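Local coordinates for protein sialyltransferase 0160 (Photobacterium damselae, PDB 4R84) that probably transfers sialic acid from CMP-sialic acid to galactoside acceptors, as a glycosyltransferase of the GT-B structural group, at residues A[40-50]-A[79-88]; A[132-143]-A[332-340]. All coordinates share one frame; numbering follows the deposited sequence.

How the interactions relate
From the N terminus, the chain runs along strand 31-41, turns sharply into strand 45-48 and meets strand 81-84 in interaction 1, which closes a loop of 28 residues containing no helix. Both partners belong to the PKD-like part. Further on, strand 106-125 leads into helix 129-144, which interaction 2 joins to helix 330-340; 188 residues, of which 73 are helix and 38 strand, lie between its segments. The two contacts neither nest nor cross, since interaction 1 closes before interaction 2 opens. Their centres are about 29 Å apart and their nearest atoms about 11 Å, without touching. Interaction 1 ties strands of the PKD-like part together, whereas interaction 2 ties two helices of the sialyltransferase part.

Interaction 1 of 2, residues A[40-50]-A[79-88]; sequences VVETETYQLTP and ISFDFVAPEL
L48 and F81 are brought side by side by their first torsions: CG of L48 lies anti to its carbonyl carbon (chi1 -74°), while CG of F81 sits between its backbone N and carbonyl carbon (chi1 65°), tipping the ring toward L48. L48 CB then stands 4.1 Å from the F81 ring centroid, a CH-pi contact over one face, and L48 CD1 touches F81 CZ at 3.4 Å. The backbones form an antiparallel ladder in which Y46-F83 and L48-F81 are hydrogen-bonded pairs; Y46 N reaches F83 O at 2.8 Å. This two-stranded sheet lays L48, F81 and F83 against neighbouring strands and loops, with L48 and F83 touching strand 106-125, consistent with the beta-sandwich of PKD-like domains. On its other face, a water joins Q47 NE2 (3.1 Å) to D82 OD1 (2.7 Å). Beyond one end of the ladder, T49 OG1 and S80 OG share a hydrogen bond of 2.7 Å. Past the other, the type II turn from V41 to E44 presents T43 N to A85 O at 2.7 Å. Extended beyond CG, E42 receives L88 N on OE2 at 2.8 Å, from above the carboxylate plane, and the same oxygen forms a salt bridge with R196.

Interaction 2 of 2, residues A[132-143]-A[332-340]; sequences LQQLIHIIQAKD and QQTLFLDIV
F336 is the knob of this helix pair, lodged in a hole made by L132, L135, I136 and I139. Its CG is anti to the backbone N (chi1 176°), a setting that carries the ring across to helix 132-143. I136 CD1 lies over one ring face, 3.5 Å from F336 CD1; the opposite face is met near its rim by V340 CG1 from its own helix. At the edge, I139 CD1 reaches F336 CB at 3.7 Å, and the carbonyl oxygen of L132 also lies near the ring plane. F325 adds a further ring contact to F336.

Aliphatic contacts continue around the ring. L135 CD2 approaches it obliquely and meets I339 CG2 at 3.7 Å, while L132 crosses V340 at about a right angle, its CD2 3.5 Å from V340 CG1. I139 CG2 packs on Q332 CG. The axes of segments 132-143 and 332-340 pass 10.5 Å apart with their directions 141° apart, so the pair is roughly antiparallel. Helix 129-144 is the connection of a beta-alpha-beta crossover between the parallel strands 106-125 and 149-154, in keeping with a Rossmann-type domain; I138 rests on Y123 and W154 of those strands. L132 touches E434 and V435 of helix 434-438. Its side chain lies about 7 Å from the bound CMP-sialic acid analogue, not in contact with it.

Polar contact is confined to the Q332 end. There one water donates to I139 O (2.7 Å) and to D143 OD1 while accepting from Q332 NE2. S329 N bonds Q332 OE1, which should limit rotation of the amide. With no direct hydrogen bond across the pair, its cohesion probably rests mainly on apolar packing round F336, and water supplies the polar link.

Interaction 1 of 2, residues A[40-50]-A[79-88]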
loop_
_atom_site.group_PDB
_atom_site.type_symbol
_atom_site.label_atom_id
_atom_site.label_comp_id
_atom_site.label_asym_id
_atom_site.label_seq_id
_atom_site.Cartn_x
_atom_site.Cartn_y
_atom_site.Cartn_z
ATOM N N VAL A 40 -16.361 10.070 17.986
ATOM C CA VAL A 40 -17.662 9.475 17.710
ATOM C C VAL A 40 -18.149 10.017 16.375
ATOM O O VAL A 40 -18.270 11.235 16.179
ATOM C CB VAL A 40 -18.692 9.760 18.838
ATOM C CG1 VAL A 40 -19.968 8.923 18.642
ATOM C CG2 VAL A 40 -18.087 9.477 20.224
ATOM N N VAL A 41 -18.411 9.112 15.436
ATOM C CA VAL A 41 -18.885 9.513 14.130
ATOM C C VAL A 41 -20.305 10.035 14.254
ATOM O O VAL A 41 -21.102 9.475 15.002
ATOM C CB VAL A 41 -18.831 8.338 13.139
ATOM C CG1 VAL A 41 -19.433 8.741 11.800
ATOM C CG2 VAL A 41 -17.380 7.904 12.976
ATOM N N GLU A 42 -20.593 11.125 13.552
ATOM C CA GLU A 42 -21.958 11.683 13.515
ATOM C C GLU A 42 -23.008 10.589 13.331
ATOM O O GLU A 42 -22.866 9.730 12.467
ATOM C CB GLU A 42 -22.084 12.710 12.382
ATOM C CG GLU A 42 -21.290 13.976 12.604
ATOM C CD GLU A 42 -21.511 15.040 11.543
ATOM O OE1 GLU A 42 -21.993 14.742 10.418
ATOM O OE2 GLU A 42 -21.212 16.209 11.845
ATOM N N THR A 43 -24.057 10.671 14.147
ATOM C CA THR A 43 -25.207 9.749 14.228
ATOM C C THR A 43 -24.921 8.424 14.943
ATOM O O THR A 43 -25.860 7.694 15.261
ATOM C CB THR A 43 -25.832 9.404 12.826
ATOM O OG1 THR A 43 -25.051 8.407 12.164
ATOM C CG2 THR A 43 -25.998 10.647 11.946
ATOM N N GLU A 44 -23.663 8.124 15.248
ATOM C CA GLU A 44 -23.350 6.885 15.960
ATOM C C GLU A 44 -23.408 7.090 17.479
ATOM O O GLU A 44 -23.423 8.220 17.964
ATOM C CB GLU A 44 -21.973 6.345 15.510
ATOM C CG GLU A 44 -21.945 6.016 14.013
ATOM C CD GLU A 44 -20.764 5.166 13.584
ATOM O OE1 GLU A 44 -19.870 4.899 14.409
ATOM O OE2 GLU A 44 -20.744 4.751 12.402
ATOM N N THR A 45 -23.452 5.988 18.220
ATOM C CA THR A 45 -23.652 6.016 19.664
ATOM C C THR A 45 -22.374 5.622 20.418
ATOM O O THR A 45 -21.644 4.713 20.010
ATOM C CB THR A 45 -24.813 5.081 20.060
ATOM O OG1 THR A 45 -26.029 5.537 19.445
ATOM C CG2 THR A 45 -25.005 5.037 21.582
ATOM N N TYR A 46 -22.087 6.352 21.488
ATOM C CA TYR A 46 -21.009 6.017 22.403
ATOM C C TYR A 46 -21.598 5.903 23.807
ATOM O O TYR A 46 -22.372 6.767 24.209
ATOM C CB TYR A 46 -19.905 7.073 22.348
ATOM C CG TYR A 46 -18.689 6.736 23.181
ATOM C CD1 TYR A 46 -18.660 7.007 24.552
ATOM C CD2 TYR A 46 -17.561 6.160 22.600
ATOM C CE1 TYR A 46 -17.542 6.695 25.318
ATOM C CE2 TYR A 46 -16.447 5.850 23.357
ATOM C CZ TYR A 46 -16.439 6.119 24.707
ATOM O OH TYR A 46 -15.318 5.807 25.448
ATOM N N GLN A 47 -21.278 4.838 24.538
ATOM C CA GLN A 47 -21.821 4.692 25.895
ATOM C C GLN A 47 -20.915 5.328 26.941
ATOM O O GLN A 47 -19.812 4.844 27.187
ATOM C CB GLN A 47 -22.034 3.225 26.272
ATOM C CG GLN A 47 -22.763 3.090 27.618
ATOM C CD GLN A 47 -22.800 1.669 28.158
ATOM O OE1 GLN A 47 -21.783 0.980 28.204
ATOM N NE2 GLN A 47 -23.978 1.232 28.581
ATOM N N LEU A 48 -21.374 6.409 27.562
ATOM C CA LEU A 48 -20.619 6.971 28.675
ATOM C C LEU A 48 -20.806 6.098 29.918
ATOM O O LEU A 48 -21.932 5.735 30.289
ATOM C CB LEU A 48 -21.032 8.418 28.944
ATOM C CG LEU A 48 -20.485 9.384 27.887
ATOM C CD1 LEU A 48 -21.275 10.670 27.866
ATOM C CD2 LEU A 48 -18.997 9.666 28.064
ATOM N N THR A 49 -19.693 5.782 30.572
ATOM C CA THR A 49 -19.706 4.867 31.707
ATOM C C THR A 49 -18.464 5.127 32.557
ATOM O O THR A 49 -17.449 5.605 32.046
ATOM C CB THR A 49 -19.737 3.395 31.235
ATOM O OG1 THR A 49 -19.995 2.524 32.341
ATOM C CG2 THR A 49 -18.421 3.016 30.580
ATOM N N PRO A 50 -18.544 4.852 33.868
ATOM C CA PRO A 50 -17.317 4.994 34.656
ATOM C C PRO A 50 -16.251 4.002 34.220
ATOM O O PRO A 50 -16.577 2.878 33.846
ATOM C CB PRO A 50 -17.783 4.704 36.090
ATOM C CG PRO A 50 -19.276 4.992 36.070
ATOM C CD PRO A 50 -19.721 4.561 34.707
ATOM N N ILE A 79 -25.799 5.581 35.722
ATOM C CA ILE A 79 -24.430 5.116 35.809
ATOM C C ILE A 79 -23.839 5.105 34.410
ATOM O O ILE A 79 -22.795 5.698 34.165
ATOM C CB ILE A 79 -24.318 3.709 36.427
ATOM C CG1 ILE A 79 -24.883 3.702 37.849
ATOM C CG2 ILE A 79 -22.870 3.265 36.460
ATOM C CD1 ILE A 79 -24.263 4.745 38.756
ATOM N N SER A 80 -24.527 4.425 33.499
ATOM C CA SER A 80 -24.135 4.408 32.095
ATOM C C SER A 80 -25.271 4.971 31.269
ATOM O O SER A 80 -26.439 4.728 31.570
ATOM C CB SER A 80 -23.799 2.987 31.641
ATOM O OG SER A 80 -22.712 2.456 32.378
ATOM N N PHE A 81 -24.945 5.717 30.220
ATOM C CA PHE A 81 -25.981 6.218 29.324
ATOM C C PHE A 81 -25.413 6.464 27.943
ATOM O O PHE A 81 -24.193 6.501 27.751
ATOM C CB PHE A 81 -26.623 7.506 29.851
ATOM C CG PHE A 81 -25.689 8.673 29.916
ATOM C CD1 PHE A 81 -24.871 8.862 31.019
ATOM C CD2 PHE A 81 -25.601 9.566 28.857
ATOM C CE1 PHE A 81 -23.998 9.931 31.077
ATOM C CE2 PHE A 81 -24.734 10.636 28.905
ATOM C CZ PHE A 81 -23.925 10.817 30.026
ATOM N N ASP A 82 -26.308 6.646 26.981
ATOM C CA ASP A 82 -25.874 6.794 25.595
ATOM C C ASP A 82 -25.710 8.240 25.165
ATOM O O ASP A 82 -26.585 9.078 25.382
ATOM C CB ASP A 82 -26.863 6.114 24.646
ATOM C CG ASP A 82 -26.763 4.598 24.667
ATOM O OD1 ASP A 82 -25.815 4.048 25.273
ATOM O OD2 ASP A 82 -27.634 3.951 24.045
ATOM N N PHE A 83 -24.563 8.506 24.547
ATOM C CA PHE A 83 -24.298 9.736 23.825
ATOM C C PHE A 83 -24.524 9.437 22.345
ATOM O O PHE A 83 -23.837 8.582 21.770
ATOM C CB PHE A 83 -22.859 10.208 24.088
ATOM C CG PHE A 83 -22.411 11.381 23.250
ATOM C CD1 PHE A 83 -22.571 12.680 23.707
ATOM C CD2 PHE A 83 -21.772 11.182 22.024
ATOM C CE1 PHE A 83 -22.131 13.758 22.946
ATOM C CE2 PHE A 83 -21.341 12.254 21.254
ATOM C CZ PHE A 83 -21.511 13.541 21.718
ATOM N N VAL A 84 -25.498 10.115 21.741
ATOM C CA VAL A 84 -25.721 10.015 20.300
ATOM C C VAL A 84 -25.120 11.227 19.615
ATOM O O VAL A 84 -25.537 12.356 19.878
ATOM C CB VAL A 84 -27.211 9.939 19.943
ATOM C CG1 VAL A 84 -27.388 9.802 18.425
ATOM C CG2 VAL A 84 -27.874 8.784 20.680
ATOM N N ALA A 85 -24.113 11.007 18.772
ATOM C CA ALA A 85 -23.428 12.111 18.111
ATOM C C ALA A 85 -24.342 12.856 17.148
ATOM O O ALA A 85 -24.900 12.259 16.227
ATOM C CB ALA A 85 -22.184 11.604 17.362
ATOM N N PRO A 86 -24.479 14.173 17.342
ATOM C CA PRO A 86 -25.291 15.011 16.457
ATOM C C PRO A 86 -24.625 15.241 15.113
ATOM O O PRO A 86 -23.410 14.994 14.978
ATOM C CB PRO A 86 -25.404 16.331 17.226
ATOM C CG PRO A 86 -24.207 16.359 18.090
ATOM C CD PRO A 86 -23.945 14.935 18.484
ATOM N N GLU A 87 -25.402 15.721 14.147
ATOM C CA GLU A 87 -24.866 16.146 12.858
ATOM C C GLU A 87 -24.550 17.635 12.922
ATOM O O GLU A 87 -25.427 18.459 13.174
ATOM C CB GLU A 87 -25.844 15.830 11.719
ATOM C CG GLU A 87 -25.956 14.339 11.466
ATOM C CD GLU A 87 -27.152 13.962 10.625
ATOM O OE1 GLU A 87 -28.272 14.414 10.924
ATOM O OE2 GLU A 87 -26.968 13.208 9.664
ATOM N N LEU A 88 -23.274 17.957 12.717
ATOM C CA LEU A 88 -22.740 19.285 12.974
ATOM C C LEU A 88 -22.180 19.908 11.707
ATOM O O LEU A 88 -22.018 19.227 10.703
ATOM C CB LEU A 88 -21.646 19.203 14.035
ATOM C CG LEU A 88 -22.033 18.592 15.375
ATOM C CD1 LEU A 88 -20.799 18.458 16.254
ATOM C CD2 LEU A 88 -23.104 19.432 16.068
HETATM O O HOH W 1 -26.374 2.895 27.668
#

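Interaction 2 of 2, residues A[132-143]-A[332-340]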
loop_
_atom_site.group_PDB
_atom_site.type_symbol
_atom_site.label_atom_id
_atom_site.label_comp_id
_atom_site.label_asym_id
_atom_site.label_seq_id
_atom_site.Cartn_x
_atom_site.Cartn_y
_atom_site.Cartn_z
ATOM N N LEU A 132 -1.002 -4.428 -2.110
ATOM C CA LEU A 132 -0.566 -5.215 -0.964
ATOM C C LEU A 132 -0.325 -4.325 0.263
ATOM O O LEU A 132 -0.711 -4.677 1.377
ATOM C CB LEU A 132 0.700 -6.012 -1.305
ATOM C CG LEU A 132 0.517 -7.096 -2.379
ATOM C CD1 LEU A 132 1.876 -7.650 -2.794
ATOM C CD2 LEU A 132 -0.348 -8.221 -1.853
ATOM N N GLN A 133 0.294 -3.170 0.054
ATOM C CA GLN A 133 0.499 -2.202 1.137
ATOM C C GLN A 133 -0.837 -1.721 1.667
ATOM O O GLN A 133 -1.040 -1.610 2.874
ATOM C CB GLN A 133 1.300 -1.007 0.647
ATOM C CG GLN A 133 2.761 -1.327 0.375
ATOM C CD GLN A 133 3.634 -1.250 1.615
ATOM O OE1 GLN A 133 3.374 -0.467 2.534
ATOM N NE2 GLN A 133 4.693 -2.059 1.643
ATOM N N GLN A 134 -1.743 -1.449 0.743
ATOM C CA GLN A 134 -3.070 -0.966 1.105
ATOM C C GLN A 134 -3.834 -2.033 1.875
ATOM O O GLN A 134 -4.555 -1.718 2.815
ATOM C CB GLN A 134 -3.819 -0.539 -0.155
ATOM C CG GLN A 134 -3.256 0.754 -0.778
ATOM C CD GLN A 134 -3.746 0.972 -2.187
ATOM O OE1 GLN A 134 -4.762 0.417 -2.587
ATOM N NE2 GLN A 134 -3.004 1.766 -2.963
ATOM N N LEU A 135 -3.675 -3.302 1.492
ATOM C CA LEU A 135 -4.382 -4.372 2.184
ATOM C C LEU A 135 -3.941 -4.456 3.647
ATOM O O LEU A 135 -4.773 -4.652 4.538
ATOM C CB LEU A 135 -4.166 -5.720 1.495
ATOM C CG LEU A 135 -4.836 -6.911 2.171
ATOM C CD1 LEU A 135 -6.350 -6.689 2.352
ATOM C CD2 LEU A 135 -4.570 -8.163 1.331
ATOM N N ILE A 136 -2.645 -4.313 3.899
ATOM C CA ILE A 136 -2.166 -4.300 5.279
ATOM C C ILE A 136 -2.793 -3.141 6.038
ATOM O O ILE A 136 -3.288 -3.302 7.164
ATOM C CB ILE A 136 -0.635 -4.165 5.353
ATOM C CG1 ILE A 136 0.049 -5.354 4.670
ATOM C CG2 ILE A 136 -0.200 -3.989 6.824
ATOM C CD1 ILE A 136 0.021 -6.620 5.468
ATOM N N HIS A 137 -2.837 -1.980 5.394
ATOM C CA HIS A 137 -3.407 -0.810 6.048
ATOM C C HIS A 137 -4.887 -1.024 6.381
ATOM O O HIS A 137 -5.350 -0.655 7.475
ATOM C CB HIS A 137 -3.251 0.431 5.173
ATOM C CG HIS A 137 -3.905 1.642 5.759
ATOM N ND1 HIS A 137 -3.297 2.421 6.721
ATOM C CD2 HIS A 137 -5.139 2.171 5.568
ATOM C CE1 HIS A 137 -4.116 3.400 7.070
ATOM N NE2 HIS A 137 -5.239 3.269 6.385
ATOM N N ILE A 138 -5.619 -1.623 5.442
ATOM C CA ILE A 138 -7.044 -1.917 5.626
ATOM C C ILE A 138 -7.258 -2.853 6.809
ATOM O O ILE A 138 -8.168 -2.660 7.621
ATOM C CB ILE A 138 -7.653 -2.534 4.338
ATOM C CG1 ILE A 138 -7.831 -1.442 3.281
ATOM C CG2 ILE A 138 -8.990 -3.210 4.620
ATOM C CD1 ILE A 138 -8.290 -1.925 1.894
ATOM N N ILE A 139 -6.417 -3.869 6.919
ATOM C CA ILE A 139 -6.574 -4.822 8.006
ATOM C C ILE A 139 -6.362 -4.131 9.354
ATOM O O ILE A 139 -7.120 -4.372 10.304
ATOM C CB ILE A 139 -5.622 -6.008 7.820
ATOM C CG1 ILE A 139 -6.093 -6.830 6.624
ATOM C CG2 ILE A 139 -5.600 -6.892 9.075
ATOM C CD1 ILE A 139 -5.031 -7.822 6.125
ATOM N N GLN A 140 -5.374 -3.242 9.421
ATOM C CA GLN A 140 -5.153 -2.443 10.626
ATOM C C GLN A 140 -6.333 -1.506 10.872
ATOM O O GLN A 140 -6.808 -1.362 11.997
ATOM C CB GLN A 140 -3.886 -1.597 10.514
ATOM C CG GLN A 140 -2.563 -2.375 10.348
ATOM C CD GLN A 140 -1.433 -1.473 9.835
ATOM O OE1 GLN A 140 -1.683 -0.390 9.307
ATOM N NE2 GLN A 140 -0.193 -1.923 9.982
ATOM N N ALA A 141 -6.780 -0.856 9.807
ATOM C CA ALA A 141 -7.802 0.193 9.918
ATOM C C ALA A 141 -9.186 -0.328 10.289
ATOM O O ALA A 141 -9.993 0.413 10.872
ATOM C CB ALA A 141 -7.871 0.995 8.607
ATOM N N LYS A 142 -9.486 -1.574 9.930
ATOM C CA LYS A 142 -10.754 -2.179 10.314
ATOM C C LYS A 142 -10.839 -2.259 11.837
ATOM O O LYS A 142 -11.916 -2.099 12.423
ATOM C CB LYS A 142 -10.922 -3.569 9.688
ATOM C CG LYS A 142 -12.094 -4.354 10.278
ATOM C CD LYS A 142 -13.422 -3.680 10.005
ATOM C CE LYS A 142 -14.539 -4.290 10.854
ATOM N NZ LYS A 142 -14.556 -5.781 10.875
ATOM N N ASP A 143 -9.704 -2.520 12.478
ATOM C CA ASP A 143 -9.676 -2.593 13.932
ATOM C C ASP A 143 -9.637 -1.214 14.552
ATOM O O ASP A 143 -10.312 -0.971 15.553
ATOM C CB ASP A 143 -8.485 -3.417 14.428
ATOM C CG ASP A 143 -8.778 -4.903 14.449
ATOM O OD1 ASP A 143 -9.680 -5.352 13.704
ATOM O OD2 ASP A 143 -8.136 -5.616 15.252
ATOM N N GLN A 332 -4.922 -11.665 11.951
ATOM C CA GLN A 332 -4.804 -10.672 10.895
ATOM C C GLN A 332 -3.852 -11.139 9.781
ATOM O O GLN A 332 -4.119 -10.919 8.590
ATOM C CB GLN A 332 -4.316 -9.349 11.469
ATOM C CG GLN A 332 -5.369 -8.616 12.281
ATOM C CD GLN A 332 -4.810 -7.371 12.915
ATOM O OE1 GLN A 332 -3.653 -7.341 13.327
ATOM N NE2 GLN A 332 -5.613 -6.319 12.961
ATOM N N GLN A 333 -2.758 -11.783 10.178
ATOM C CA GLN A 333 -1.797 -12.331 9.213
ATOM C C GLN A 333 -2.476 -13.406 8.364
ATOM O O GLN A 333 -2.306 -13.449 7.137
ATOM C CB GLN A 333 -0.559 -12.906 9.917
ATOM C CG GLN A 333 0.332 -11.861 10.564
ATOM C CD GLN A 333 1.609 -12.462 11.148
ATOM O OE1 GLN A 333 1.989 -13.583 10.816
ATOM N NE2 GLN A 333 2.255 -11.723 12.042
ATOM N N THR A 334 -3.261 -14.263 9.019
ATOM C CA THR A 334 -3.986 -15.318 8.324
ATOM C C THR A 334 -4.947 -14.752 7.284
ATOM O O THR A 334 -5.097 -15.313 6.196
ATOM C CB THR A 334 -4.778 -16.192 9.317
ATOM O OG1 THR A 334 -3.858 -16.856 10.193
ATOM C CG2 THR A 334 -5.597 -17.239 8.583
ATOM N N LEU A 335 -5.604 -13.647 7.627
ATOM C CA LEU A 335 -6.523 -12.983 6.701
ATOM C C LEU A 335 -5.794 -12.417 5.473
ATOM O O LEU A 335 -6.257 -12.576 4.341
ATOM C CB LEU A 335 -7.296 -11.871 7.417
ATOM C CG LEU A 335 -8.269 -11.044 6.567
ATOM C CD1 LEU A 335 -9.220 -11.913 5.754
ATOM C CD2 LEU A 335 -9.041 -10.081 7.452
ATOM N N PHE A 336 -4.679 -11.728 5.706
ATOM C CA PHE A 336 -3.866 -11.208 4.606
ATOM C C PHE A 336 -3.463 -12.341 3.668
ATOM O O PHE A 336 -3.632 -12.234 2.456
ATOM C CB PHE A 336 -2.621 -10.506 5.137
ATOM C CG PHE A 336 -1.686 -10.018 4.065
ATOM C CD1 PHE A 336 -1.847 -8.776 3.498
ATOM C CD2 PHE A 336 -0.622 -10.802 3.652
ATOM C CE1 PHE A 336 -0.975 -8.316 2.520
ATOM C CE2 PHE A 336 0.237 -10.356 2.672
ATOM C CZ PHE A 336 0.064 -9.111 2.114
ATOM N N LEU A 337 -2.946 -13.422 4.240
ATOM C CA LEU A 337 -2.464 -14.557 3.451
ATOM C C LEU A 337 -3.558 -15.196 2.608
ATOM O O LEU A 337 -3.318 -15.611 1.472
ATOM C CB LEU A 337 -1.844 -15.612 4.373
ATOM C CG LEU A 337 -0.535 -15.174 5.024
ATOM C CD1 LEU A 337 -0.131 -16.164 6.118
ATOM C CD2 LEU A 337 0.573 -15.050 3.943
ATOM N N ASP A 338 -4.758 -15.291 3.178
ATOM C CA ASP A 338 -5.899 -15.873 2.487
ATOM C C ASP A 338 -6.301 -15.048 1.280
ATOM O O ASP A 338 -6.526 -15.576 0.193
ATOM C CB ASP A 338 -7.080 -16.009 3.451
ATOM C CG ASP A 338 -8.290 -16.649 2.798
ATOM O OD1 ASP A 338 -8.239 -17.859 2.489
ATOM O OD2 ASP A 338 -9.300 -15.941 2.605
ATOM N N ILE A 339 -6.379 -13.739 1.477
ATOM C CA ILE A 339 -6.741 -12.841 0.401
ATOM C C ILE A 339 -5.710 -12.884 -0.740
ATOM O O ILE A 339 -6.087 -12.959 -1.914
ATOM C CB ILE A 339 -6.892 -11.421 0.932
ATOM C CG1 ILE A 339 -8.154 -11.372 1.811
ATOM C CG2 ILE A 339 -6.986 -10.429 -0.206
ATOM C CD1 ILE A 339 -8.282 -10.101 2.633
ATOM N N VAL A 340 -4.424 -12.845 -0.409
ATOM C CA VAL A 340 -3.401 -12.819 -1.474
ATOM C C VAL A 340 -3.092 -14.214 -2.029
ATOM O O VAL A 340 -2.336 -14.339 -2.990
ATOM C CB VAL A 340 -2.062 -12.180 -1.016
ATOM C CG1 VAL A 340 -2.312 -10.800 -0.433
ATOM C CG2 VAL A 340 -1.305 -13.076 -0.034
HETATM O O HOH W 2 -8.420 -6.423 11.480
#